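PDB 5CML: OsmC family protein from Rhodothermus marinus, which hydrolyses carboxyl esters, probably by a serine mechanism, through the alpha/beta-hydrolase esterase domain contained here, within a longer protein that also carries an OsmC domain. Local coordinates for residues V128-A133 with L192-S197; V154-V159 with R167-F172; D183-M188 with F212-H217. All coordinates share one frame; numbering follows the deposited sequence.

Contact 1 (V128-A133 with L192-S197); sequences VATIGA and LLLFHS
V128 O accepts L193 N, L193 O accepts T130 N, T130 O accepts F195 N (2.8 Å) and F195 O accepts G132 N, a ladder that joins two parallel strands whose axes diverge by only 10°. The packing is tight along the strands. On one face A129 CB lies 4.2 Å from L193 CB, and I131 stands alongside F195, its CG1 4.1 Å from CD2 of the ring, while T130 O meets that ring at its edge. These apolar side chains suit a face covered by helix 234-252. On the other face V128, T130 and L192 pack on helix 110-118, and L194 lies against helix 206-214. T130 has OG1 between its backbone N and carbonyl carbon (chi1 62°), which brings it to 3.2 Å from L194 CD2.

The looser part is the carboxyl end, where direct contacts between the segments grow fewer and two waters take part. Water 1 joins T130 OG1 (2.8 Å), A133 N and F195 O. G132, whose positive phi of 68° favours glycine, lays its CA over a face of the H196 imidazole, 3.8 Å from the ring centroid, in a CH-pi contact. Water 2 links H196 ND1 (2.8 Å) to A133 O, and H196 NE2 bonds V203 O, so both ring nitrogens are held. Adjacent parallel strands ending in loops near a probable Ser-His-Asp triad are characteristic of the alpha/beta-hydrolase sheet.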
loop_
_atom_site.group_PDB
_atom_site.type_symbol
_atom_site.label_atom_id
_atom_site.label_comp_id
_atom_site.label_asym_id
_atom_site.label_seq_id
_atom_site.Cartn_x
_atom_site.Cartn_y
_atom_site.Cartn_z
ATOM N N VAL A 128 -3.581 -5.322 -8.402
ATOM C CA VAL A 128 -3.400 -4.281 -7.401
ATOM C C VAL A 128 -4.537 -4.341 -6.413
ATOM O O VAL A 128 -5.693 -4.515 -6.807
ATOM C CB VAL A 128 -3.368 -2.863 -8.037
ATOM C CG1 VAL A 128 -3.201 -1.754 -6.965
ATOM C CG2 VAL A 128 -2.301 -2.776 -9.125
ATOM N N ALA A 129 -4.214 -4.174 -5.134
ATOM C CA ALA A 129 -5.217 -4.217 -4.074
ATOM C C ALA A 129 -4.917 -3.092 -3.087
ATOM O O ALA A 129 -3.741 -2.823 -2.766
ATOM C CB ALA A 129 -5.224 -5.569 -3.363
ATOM N N THR A 130 -5.964 -2.429 -2.603
ATOM C CA THR A 130 -5.778 -1.375 -1.623
ATOM C C THR A 130 -6.742 -1.508 -0.466
ATOM O O THR A 130 -7.785 -2.146 -0.589
ATOM C CB THR A 130 -5.954 0.040 -2.248
ATOM O OG1 THR A 130 -7.284 0.191 -2.744
ATOM C CG2 THR A 130 -4.965 0.257 -3.385
ATOM N N ILE A 131 -6.374 -0.881 0.645
ATOM C CA ILE A 131 -7.142 -0.918 1.892
ATOM C C ILE A 131 -7.313 0.511 2.415
ATOM O O ILE A 131 -6.331 1.153 2.808
ATOM C CB ILE A 131 -6.432 -1.765 2.967
ATOM C CG1 ILE A 131 -6.061 -3.138 2.416
ATOM C CG2 ILE A 131 -7.260 -1.871 4.247
ATOM C CD1 ILE A 131 -4.844 -3.748 3.080
ATOM N N GLY A 132 -8.539 1.020 2.435
ATOM C CA GLY A 132 -8.772 2.335 3.006
ATOM C C GLY A 132 -8.162 3.471 2.198
ATOM O O GLY A 132 -7.847 4.517 2.751
ATOM N N ALA A 133 -8.002 3.281 0.898
ATOM C CA ALA A 133 -7.305 4.287 0.069
ATOM C C ALA A 133 -8.173 5.524 -0.212
ATOM O O ALA A 133 -9.355 5.399 -0.521
ATOM C CB ALA A 133 -6.864 3.676 -1.247
ATOM N N LEU A 192 -8.173 -4.926 -10.152
ATOM C CA LEU A 192 -8.186 -4.112 -8.944
ATOM C C LEU A 192 -9.105 -4.710 -7.886
ATOM O O LEU A 192 -10.231 -5.107 -8.193
ATOM C CB LEU A 192 -8.672 -2.703 -9.283
ATOM C CG LEU A 192 -8.908 -1.743 -8.113
ATOM C CD1 LEU A 192 -7.616 -1.419 -7.399
ATOM C CD2 LEU A 192 -9.606 -0.463 -8.576
ATOM N N LEU A 193 -8.632 -4.727 -6.649
ATOM C CA LEU A 193 -9.452 -5.111 -5.495
ATOM C C LEU A 193 -9.366 -4.027 -4.427
ATOM O O LEU A 193 -8.287 -3.718 -3.916
ATOM C CB LEU A 193 -9.002 -6.481 -4.938
ATOM C CG LEU A 193 -9.647 -6.900 -3.613
ATOM C CD1 LEU A 193 -11.192 -6.986 -3.736
ATOM C CD2 LEU A 193 -9.072 -8.238 -3.135
ATOM N N LEU A 194 -10.503 -3.413 -4.131
ATOM C CA LEU A 194 -10.602 -2.387 -3.111
ATOM C C LEU A 194 -11.211 -2.939 -1.836
ATOM O O LEU A 194 -12.313 -3.471 -1.880
ATOM C CB LEU A 194 -11.499 -1.245 -3.593
ATOM C CG LEU A 194 -11.072 -0.536 -4.878
ATOM C CD1 LEU A 194 -12.259 0.214 -5.470
ATOM C CD2 LEU A 194 -9.927 0.409 -4.575
ATOM N N PHE A 195 -10.522 -2.773 -0.715
ATOM C CA PHE A 195 -11.088 -3.036 0.606
ATOM C C PHE A 195 -11.377 -1.723 1.285
ATOM O O PHE A 195 -10.538 -0.823 1.234
ATOM C CB PHE A 195 -10.124 -3.797 1.512
ATOM C CG PHE A 195 -9.797 -5.199 1.077
ATOM C CD1 PHE A 195 -10.542 -6.272 1.530
ATOM C CD2 PHE A 195 -8.684 -5.455 0.287
ATOM C CE1 PHE A 195 -10.191 -7.580 1.169
ATOM C CE2 PHE A 195 -8.345 -6.740 -0.071
ATOM C CZ PHE A 195 -9.105 -7.804 0.374
ATOM N N HIS A 196 -12.522 -1.593 1.959
ATOM C CA HIS A 196 -12.789 -0.386 2.715
ATOM C C HIS A 196 -13.858 -0.648 3.749
ATOM O O HIS A 196 -14.818 -1.358 3.475
ATOM C CB HIS A 196 -13.252 0.733 1.786
ATOM C CG HIS A 196 -12.815 2.106 2.200
ATOM N ND1 HIS A 196 -11.974 2.869 1.422
ATOM C CD2 HIS A 196 -13.125 2.865 3.281
ATOM C CE1 HIS A 196 -11.774 4.041 2.004
ATOM N NE2 HIS A 196 -12.462 4.066 3.132
ATOM N N SER A 197 -13.707 -0.035 4.918
ATOM C CA SER A 197 -14.732 -0.112 5.946
ATOM C C SER A 197 -15.759 0.995 5.812
ATOM O O SER A 197 -15.400 2.171 5.707
ATOM C CB SER A 197 -14.121 -0.011 7.318
ATOM O OG SER A 197 -15.145 0.073 8.270
HETATM O O HOH W 1 -9.119 0.871 -0.807
HETATM O O HOH W 2 -10.770 2.941 -1.137
#

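Contact 2 (V154-V159 with R167-F172); sequences VGEAVV and RIKKQF
E156 reaches both R167 and K169 through its carboxylate, forming a three-residue salt-bridge network. E156 OE1 takes R167 NE at 2.9 Å, nearly along its own C-O axis, with a weak second bond from NH2; the carboxylate and guanidinium planes are turned 55° apart. E156 OE2 offers its anti lone pair to K169 NZ at 2.9 Å. A bend at chi2 (-57°) carries the lysine chain back past E156, its CD 3.8 Å from E156 CG. Without the carboxylate, as with an alanine here, R167 and K169 would probably lose their shared countercharge, and both long chains would be freer to swing.

Backbone bonds make the second group. A157 and I168 are a hydrogen-bonded antiparallel pair, A157 N giving to I168 O at 2.6 Å and I168 N to A157 O. Beyond them G155 O accepts K170 N at 2.7 Å, and a water bridges the same oxygen to Q171 N. G155 takes a positive phi, which glycine does easily.

Apolar contacts gather round I168, on the face opposite R167, where V159 CG2 touches I168 CG1 at 3.7 Å; both are branched residues that pack well in a buried place.

The hairpin of strands 156-159 and 166-169 gains a third strand, 144-146, whose L144 meets V159 and I168. V159 also rests on L110 of helix 110-118, and strand 166-169 runs on into helix 170-179.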
loop_
_atom_site.group_PDB
_atom_site.type_symbol
_atom_site.label_atom_id
_atom_site.label_comp_id
_atom_site.label_asym_id
_atom_site.label_seq_id
_atom_site.Cartn_x
_atom_site.Cartn_y
_atom_site.Cartn_z
ATOM N N VAL A 154 13.346 20.795 4.241
ATOM C CA VAL A 154 12.281 21.589 3.643
ATOM C C VAL A 154 11.293 20.653 2.947
ATOM O O VAL A 154 11.603 19.481 2.695
ATOM C CB VAL A 154 12.857 22.618 2.627
ATOM C CG1 VAL A 154 11.774 23.557 2.083
ATOM C CG2 VAL A 154 13.963 23.439 3.273
ATOM N N GLY A 155 10.091 21.160 2.677
ATOM C CA GLY A 155 9.175 20.517 1.757
ATOM C C GLY A 155 8.538 19.240 2.269
ATOM O O GLY A 155 8.352 18.294 1.497
ATOM N N GLU A 156 8.206 19.203 3.559
ATOM C CA GLU A 156 7.531 18.033 4.135
ATOM C C GLU A 156 6.165 18.407 4.716
ATOM O O GLU A 156 5.824 19.579 4.830
ATOM C CB GLU A 156 8.429 17.371 5.190
ATOM C CG GLU A 156 9.786 16.961 4.592
ATOM C CD GLU A 156 10.613 16.027 5.471
ATOM O OE1 GLU A 156 10.205 15.742 6.607
ATOM O OE2 GLU A 156 11.688 15.577 5.012
ATOM N N ALA A 157 5.373 17.392 5.038
ATOM C CA ALA A 157 4.031 17.603 5.585
ATOM C C ALA A 157 3.799 16.635 6.734
ATOM O O ALA A 157 4.428 15.568 6.763
ATOM C CB ALA A 157 2.978 17.421 4.494
ATOM N N VAL A 158 2.917 16.997 7.674
ATOM C CA VAL A 158 2.560 16.113 8.793
ATOM C C VAL A 158 1.189 15.452 8.558
ATOM O O VAL A 158 0.200 16.126 8.284
ATOM C CB VAL A 158 2.541 16.871 10.131
ATOM C CG1 VAL A 158 2.093 15.964 11.295
ATOM C CG2 VAL A 158 3.911 17.457 10.437
ATOM N N VAL A 159 1.159 14.126 8.687
ATOM C CA VAL A 159 -0.010 13.312 8.394
ATOM C C VAL A 159 -0.622 12.802 9.692
ATOM O O VAL A 159 0.093 12.370 10.596
ATOM C CB VAL A 159 0.345 12.090 7.511
ATOM C CG1 VAL A 159 -0.907 11.305 7.124
ATOM C CG2 VAL A 159 1.109 12.515 6.268
ATOM N N ARG A 167 5.625 12.276 9.137
ATOM C CA ARG A 167 5.993 13.228 8.090
ATOM C C ARG A 167 6.070 12.560 6.734
ATOM O O ARG A 167 6.443 11.391 6.646
ATOM C CB ARG A 167 7.354 13.863 8.377
ATOM C CG ARG A 167 7.500 14.487 9.741
ATOM C CD ARG A 167 8.977 14.611 10.099
ATOM N NE ARG A 167 9.582 15.749 9.416
ATOM C CZ ARG A 167 9.382 17.015 9.770
ATOM N NH1 ARG A 167 8.584 17.295 10.794
ATOM N NH2 ARG A 167 9.968 17.998 9.096
ATOM N N ILE A 168 5.738 13.304 5.683
ATOM C CA ILE A 168 6.011 12.876 4.311
ATOM C C ILE A 168 6.429 14.082 3.462
ATOM O O ILE A 168 6.205 15.229 3.853
ATOM C CB ILE A 168 4.790 12.190 3.656
ATOM C CG1 ILE A 168 3.603 13.152 3.584
ATOM C CG2 ILE A 168 4.446 10.926 4.416
ATOM C CD1 ILE A 168 2.502 12.662 2.644
ATOM N N LYS A 169 7.033 13.827 2.305
ATOM C CA LYS A 169 7.369 14.915 1.380
ATOM C C LYS A 169 6.121 15.609 0.789
ATOM O O LYS A 169 5.150 14.948 0.399
ATOM C CB LYS A 169 8.244 14.378 0.244
ATOM C CG LYS A 169 9.544 13.722 0.709
ATOM C CD LYS A 169 10.375 14.692 1.538
ATOM C CE LYS A 169 11.844 14.308 1.568
ATOM N NZ LYS A 169 12.670 15.346 2.266
ATOM N N LYS A 170 6.139 16.941 0.737
ATOM C CA LYS A 170 5.087 17.687 0.029
ATOM C C LYS A 170 5.028 17.258 -1.435
ATOM O O LYS A 170 3.965 17.323 -2.066
ATOM C CB LYS A 170 5.315 19.197 0.112
ATOM C CG LYS A 170 5.142 19.790 1.505
ATOM C CD LYS A 170 5.468 21.287 1.504
ATOM C CE LYS A 170 5.780 21.809 2.902
ATOM N NZ LYS A 170 6.122 23.267 2.906
ATOM N N GLN A 171 6.166 16.805 -1.956
ATOM C CA GLN A 171 6.258 16.283 -3.315
ATOM C C GLN A 171 5.234 15.168 -3.547
ATOM O O GLN A 171 4.719 15.023 -4.654
ATOM C CB GLN A 171 7.690 15.775 -3.595
ATOM C CG GLN A 171 7.901 15.155 -4.985
ATOM C CD GLN A 171 9.254 14.464 -5.134
ATOM O OE1 GLN A 171 9.811 13.937 -4.167
ATOM N NE2 GLN A 171 9.785 14.466 -6.352
ATOM N N PHE A 172 4.924 14.392 -2.508
ATOM C CA PHE A 172 3.960 13.312 -2.654
ATOM C C PHE A 172 2.598 13.831 -3.142
ATOM O O PHE A 172 2.094 13.367 -4.154
ATOM C CB PHE A 172 3.783 12.547 -1.335
ATOM C CG PHE A 172 2.691 11.519 -1.377
ATOM C CD1 PHE A 172 2.857 10.346 -2.099
ATOM C CD2 PHE A 172 1.496 11.723 -0.700
ATOM C CE1 PHE A 172 1.846 9.404 -2.159
ATOM C CE2 PHE A 172 0.483 10.771 -0.750
ATOM C CZ PHE A 172 0.663 9.611 -1.476
HETATM O O HOH W 3 9.020 17.499 -1.136
#

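Contact 3 (D183-M188 with F212-H217); sequences DQVRTM and FQAARH
R186 and R216 bury the most surface here, their side chains crossing at a slant, with A214 beside them. The guanidinium of R216 lies across the aliphatic part of R186: R186 CG sits 3.3 Å above its plane, toward the rim, and R216 NH2 is 3.6 Å from R186 CD. R216 reaches this far because its chain is extended from CG to NE. Its NH1 is 3.4 Å from R186 O, but the angle is too poor for a hydrogen bond. The two guanidinium planes are 58° apart, and R186 NE lies 4.0 Å from R216 NH2. Any repulsion is probably eased by D183, which neutralises R186, its OD1 gripped by both R186 NH2 (2.7 Å) and NH1. Arginine suits both places, offering a long greasy stem beneath a charged end at the protein surface.

A214 contributes its carbonyl more than its methyl: A214 O approaches R186 CB at 3.4 Å. Its small side chain lets helix 181-187 come close. Next to it, in the buried part, V185 CG1 meets A215 CB at 3.6 Å. A water accepts from R216 N and lies 2.8 Å from V185 O.

The contact thus brings helix 181-187 against the end of helix 206-214. Beneath, A215 touches L192 and F212 touches L194 of strand 192-196, while K219 NZ, at the start of strand 219-223, bonds F212 O and A215 O.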
loop_
_atom_site.group_PDB
_atom_site.type_symbol
_atom_site.label_atom_id
_atom_site.label_comp_id
_atom_site.label_asym_id
_atom_site.label_seq_id
_atom_site.Cartn_x
_atom_site.Cartn_y
_atom_site.Cartn_z
ATOM N N ASP A 183 -7.339 9.154 -13.183
ATOM C CA ASP A 183 -6.842 8.844 -14.531
ATOM C C ASP A 183 -5.959 7.606 -14.502
ATOM O O ASP A 183 -6.055 6.741 -15.369
ATOM C CB ASP A 183 -6.027 10.004 -15.142
ATOM C CG ASP A 183 -6.889 11.143 -15.670
ATOM O OD1 ASP A 183 -8.125 10.966 -15.760
ATOM O OD2 ASP A 183 -6.307 12.216 -16.025
ATOM N N GLN A 184 -5.084 7.536 -13.511
ATOM C CA GLN A 184 -4.185 6.397 -13.385
ATOM C C GLN A 184 -4.966 5.099 -13.187
ATOM O O GLN A 184 -4.652 4.067 -13.792
ATOM C CB GLN A 184 -3.201 6.623 -12.229
ATOM C CG GLN A 184 -2.148 7.695 -12.519
ATOM C CD GLN A 184 -1.181 7.273 -13.618
ATOM O OE1 GLN A 184 -0.237 6.524 -13.377
ATOM N NE2 GLN A 184 -1.423 7.731 -14.815
ATOM N N VAL A 185 -6.006 5.158 -12.370
ATOM C CA VAL A 185 -6.783 3.976 -12.072
ATOM C C VAL A 185 -7.540 3.545 -13.331
ATOM O O VAL A 185 -7.646 2.357 -13.635
ATOM C CB VAL A 185 -7.736 4.235 -10.902
ATOM C CG1 VAL A 185 -8.730 3.102 -10.738
ATOM C CG2 VAL A 185 -6.945 4.407 -9.612
ATOM N N ARG A 186 -8.088 4.516 -14.062
ATOM C CA ARG A 186 -8.838 4.204 -15.265
ATOM C C ARG A 186 -7.961 3.536 -16.348
ATOM O O ARG A 186 -8.444 2.667 -17.085
ATOM C CB ARG A 186 -9.483 5.483 -15.806
ATOM C CG ARG A 186 -10.405 5.256 -16.991
ATOM C CD ARG A 186 -11.028 6.560 -17.479
ATOM N NE ARG A 186 -10.014 7.512 -17.938
ATOM C CZ ARG A 186 -9.672 8.640 -17.311
ATOM N NH1 ARG A 186 -10.267 9.023 -16.178
ATOM N NH2 ARG A 186 -8.729 9.409 -17.839
ATOM N N THR A 187 -6.683 3.928 -16.435
ATOM C CA THR A 187 -5.794 3.430 -17.489
ATOM C C THR A 187 -4.786 2.350 -17.039
ATOM O O THR A 187 -3.951 1.918 -17.825
ATOM C CB THR A 187 -4.989 4.583 -18.125
ATOM O OG1 THR A 187 -4.161 5.220 -17.137
ATOM C CG2 THR A 187 -5.940 5.594 -18.725
ATOM N N MET A 188 -4.887 1.914 -15.787
ATOM C CA MET A 188 -4.019 0.866 -15.217
ATOM C C MET A 188 -4.038 -0.471 -15.989
ATOM O O MET A 188 -3.019 -1.167 -16.097
ATOM C CB MET A 188 -4.470 0.639 -13.773
ATOM C CG MET A 188 -3.675 -0.265 -12.956
ATOM S SD MET A 188 -4.261 0.144 -11.320
ATOM C CE MET A 188 -5.993 -0.384 -11.313
ATOM N N PHE A 212 -13.817 2.916 -7.454
ATOM C CA PHE A 212 -14.472 1.863 -8.218
ATOM C C PHE A 212 -15.091 2.404 -9.504
ATOM O O PHE A 212 -14.999 1.776 -10.559
ATOM C CB PHE A 212 -15.533 1.162 -7.351
ATOM C CG PHE A 212 -16.108 -0.080 -7.974
ATOM C CD1 PHE A 212 -17.178 -0.003 -8.842
ATOM C CD2 PHE A 212 -15.585 -1.329 -7.688
ATOM C CE1 PHE A 212 -17.711 -1.144 -9.414
ATOM C CE2 PHE A 212 -16.122 -2.472 -8.266
ATOM C CZ PHE A 212 -17.184 -2.381 -9.119
ATOM N N GLN A 213 -15.712 3.570 -9.429
ATOM C CA GLN A 213 -16.312 4.167 -10.618
ATOM C C GLN A 213 -15.258 4.555 -11.657
ATOM O O GLN A 213 -15.505 4.483 -12.876
ATOM C CB GLN A 213 -17.159 5.372 -10.205
ATOM C CG GLN A 213 -18.389 4.991 -9.400
ATOM C CD GLN A 213 -19.232 6.193 -9.025
ATOM O OE1 GLN A 213 -19.679 6.937 -9.898
ATOM N NE2 GLN A 213 -19.461 6.387 -7.726
ATOM N N ALA A 214 -14.079 4.951 -11.187
ATOM C CA ALA A 214 -13.004 5.385 -12.082
ATOM C C ALA A 214 -12.415 4.190 -12.808
ATOM O O ALA A 214 -12.014 4.284 -13.965
ATOM C CB ALA A 214 -11.916 6.104 -11.296
ATOM N N ALA A 215 -12.325 3.069 -12.090
ATOM C CA ALA A 215 -11.707 1.879 -12.624
ATOM C C ALA A 215 -12.541 1.225 -13.717
ATOM O O ALA A 215 -13.746 1.480 -13.870
ATOM C CB ALA A 215 -11.461 0.893 -11.512
ATOM N N ARG A 216 -11.867 0.379 -14.483
ATOM C CA ARG A 216 -12.513 -0.471 -15.467
ATOM C C ARG A 216 -12.401 -1.903 -14.968
ATOM O O ARG A 216 -11.599 -2.202 -14.075
ATOM C CB ARG A 216 -11.861 -0.301 -16.841
ATOM C CG ARG A 216 -11.995 1.113 -17.396
ATOM C CD ARG A 216 -11.271 1.299 -18.724
ATOM N NE ARG A 216 -11.471 2.645 -19.250
ATOM C CZ ARG A 216 -10.597 3.286 -20.022
ATOM N NH1 ARG A 216 -9.445 2.709 -20.358
ATOM N NH2 ARG A 216 -10.867 4.510 -20.454
ATOM N N HIS A 217 -13.190 -2.795 -15.539
ATOM C CA HIS A 217 -13.087 -4.190 -15.147
ATOM C C HIS A 217 -11.771 -4.795 -15.608
ATOM O O HIS A 217 -11.211 -4.347 -16.622
ATOM C CB HIS A 217 -14.260 -4.990 -15.681
ATOM C CG HIS A 217 -15.481 -4.812 -14.852
ATOM N ND1 HIS A 217 -15.651 -5.466 -13.652
ATOM C CD2 HIS A 217 -16.542 -3.989 -14.994
ATOM C CE1 HIS A 217 -16.792 -5.080 -13.109
ATOM N NE2 HIS A 217 -17.347 -4.176 -13.897
HETATM O O HOH W 4 -9.059 0.030 -14.181
#

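How the contacts relate
Contacts 1 and 3 are neighbours, with centres 13 Å apart, and they touch: L192 CD2 lies near V185 CG1, and V128 CG2 packs on M188 SD. Strand 192-196 of contact 1 lies in sequence between the two helices of contact 3, 181-187 and 206-214, so the segments of these contacts alternate along the chain. Contact 3 lays helix ends against the part of the main sheet that contact 1 joins. Contact 2, about 24 Å from contact 1 and 27 Å from contact 3 between centres, belongs to a separate three-stranded sheet. Its hairpin lies in the chain excursion between strands 127-131 and 192-196, an insertion consistent with the cap commonly found in alpha/beta-hydrolases.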